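Local coordinates for protein serine repeat antigen 5 (Plasmodium falciparum, PDB 6X42) that is a papain-family pseudo-zymogen, a cysteine-protease relative that binds calcium ions, at residues 193-196 and 197-201. Sequence-based numbering, arbitrary orientation.
Sequences IKAE and NVMGY. With CA (calcium ion), chain B.
Glu196 and Asn197, neighbours in sequence, both reach one calcium ion: Glu196 OE2 sits 2.3 Å from the metal and Asn197 OD1 2.4 Å. Their flat groups are far from coplanar, the carboxylate and amide planes standing 74° apart. Glu196 gets there with CG set between its own backbone N and carbonyl carbon (chi1 75°) and the chain then extended, which lays CG 3.1 Å from Asn197 N. Water 2 and Asp214 also bind the metal. The other end of the Asn197 amide is tied down as well: ND2 donates over 2.9 Å to water 1, and that water also accepts from Lys194 N, a bridge that helps fix which way the amide is turned.

The backbone carrying these ligands winds as a short 3-10 turn. Asn197 N bonds to Lys194 O, Val198 N to Ala195 O and Met199 N to Glu196 O, three successive i to i+3 links. The tightly packed face is apolar, where Ile193 CD1 meets Val198 CG1 at 3.7 Å, the two side chains crossing at about a right angle; Val198 CG2 also rests 3.4 Å from Ala195 O. The solvent face is looser. Met199 folds back against the turn with CG near Ala195 O, and in the conformer described its CE stays 4.4 Å from Ala195 CB, a contact that a second conformer makes doubtful.

This local calcium-binding turn follows strand 189-193 directly, in the loop running on to strand 208-209. Val198 packs against Phe203, Trp246 and Phe270, Ile193 packs on Val221 and Ala195 on His219 of the adjoining antiparallel strand 219-230.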
loop_
_atom_site.group_PDB
_atom_site.type_symbol
_atom_site.label_atom_id
_atom_site.label_comp_id
_atom_site.label_asym_id
_atom_site.label_seq_id
_atom_site.Cartn_x
_atom_site.Cartn_y
_atom_site.Cartn_z
ATOM N N ILE A 193 7.146 -5.779 -3.560
ATOM C CA ILE A 193 7.676 -6.302 -4.807
ATOM C C ILE A 193 9.155 -5.938 -4.894
ATOM O O ILE A 193 9.673 -5.133 -4.125
ATOM C CB ILE A 193 6.913 -5.761 -6.040
ATOM C CG1 ILE A 193 7.076 -4.240 -6.196
ATOM C CG2 ILE A 193 5.434 -6.119 -5.931
ATOM C CD1 ILE A 193 6.553 -3.721 -7.540
ATOM N N LYS A 194 9.844 -6.536 -5.860
ATOM C CA LYS A 194 11.192 -6.103 -6.211
ATOM C C LYS A 194 11.060 -5.081 -7.335
ATOM O O LYS A 194 10.490 -5.382 -8.391
ATOM C CB LYS A 194 12.092 -7.280 -6.600
ATOM C CG LYS A 194 13.580 -6.962 -6.397
ATOM C CD LYS A 194 14.469 -8.182 -6.551
ATOM C CE LYS A 194 15.866 -7.924 -6.027
ATOM N NZ LYS A 194 16.725 -9.119 -6.245
ATOM N N ALA A 195 11.565 -3.866 -7.095
ATOM C CA ALA A 195 11.340 -2.760 -8.026
ATOM C C ALA A 195 11.832 -3.100 -9.428
ATOM O O ALA A 195 11.226 -2.675 -10.424
ATOM C CB ALA A 195 12.027 -1.485 -7.534
ATOM N N GLU A 196 12.942 -3.842 -9.525
ATOM C CA GLU A 196 13.459 -4.195 -10.843
ATOM C C GLU A 196 12.378 -4.803 -11.726
ATOM O O GLU A 196 12.401 -4.627 -12.948
ATOM C CB GLU A 196 14.645 -5.166 -10.723
ATOM C CG GLU A 196 14.259 -6.603 -10.379
ATOM C CD GLU A 196 15.419 -7.591 -10.358
ATOM O OE1 GLU A 196 16.564 -7.181 -10.036
ATOM O OE2 GLU A 196 15.166 -8.797 -10.586
ATOM N N ASN A 197 11.439 -5.533 -11.123
ATOM C CA ASN A 197 10.499 -6.328 -11.885
ATOM C C ASN A 197 9.511 -5.484 -12.664
ATOM O O ASN A 197 8.912 -5.998 -13.616
ATOM C CB ASN A 197 9.758 -7.312 -10.988
ATOM C CG ASN A 197 10.669 -8.416 -10.494
ATOM O OD1 ASN A 197 11.672 -8.714 -11.140
ATOM N ND2 ASN A 197 10.351 -9.014 -9.369
ATOM N N VAL A 198 9.339 -4.208 -12.306
ATOM C CA VAL A 198 8.431 -3.306 -13.021
ATOM C C VAL A 198 9.174 -2.300 -13.880
ATOM O O VAL A 198 8.557 -1.361 -14.403
ATOM C CB VAL A 198 7.417 -2.624 -12.078
ATOM C CG1 VAL A 198 6.655 -3.656 -11.262
ATOM C CG2 VAL A 198 8.084 -1.616 -11.153
ATOM N N MET A 199 10.476 -2.514 -14.103
ATOM C CA MET A 199 11.323 -1.597 -14.852
ATOM C C MET A 199 11.333 -1.858 -16.352
ATOM O O MET A 199 11.897 -1.046 -17.098
ATOM C CB MET A 199 12.763 -1.704 -14.354
ATOM C CG MET A 199 12.968 -1.219 -12.953
ATOM S SD MET A 199 12.640 0.525 -12.754
ATOM C CE MET A 199 13.269 0.741 -11.083
ATOM N N GLY A 200 10.755 -2.970 -16.805
ATOM C CA GLY A 200 10.764 -3.263 -18.229
ATOM C C GLY A 200 9.999 -2.219 -19.020
ATOM O O GLY A 200 9.030 -1.614 -18.551
ATOM N N TYR A 201 10.440 -2.018 -20.258
ATOM C CA TYR A 201 9.747 -1.116 -21.170
ATOM C C TYR A 201 8.251 -1.436 -21.252
ATOM O O TYR A 201 7.409 -0.540 -21.395
ATOM C CB TYR A 201 10.395 -1.279 -22.549
ATOM C CG TYR A 201 9.670 -0.556 -23.649
ATOM C CD1 TYR A 201 9.815 0.808 -23.819
ATOM C CD2 TYR A 201 8.831 -1.240 -24.512
ATOM C CE1 TYR A 201 9.134 1.477 -24.829
ATOM C CE2 TYR A 201 8.161 -0.589 -25.526
ATOM C CZ TYR A 201 8.308 0.767 -25.674
ATOM O OH TYR A 201 7.627 1.408 -26.688
HETATM CA CA CA B . 13.466 -10.271 -11.137
HETATM O O HOH W 1 8.498 -8.777 -7.143
HETATM O O HOH W 2 11.653 -11.681 -11.943
#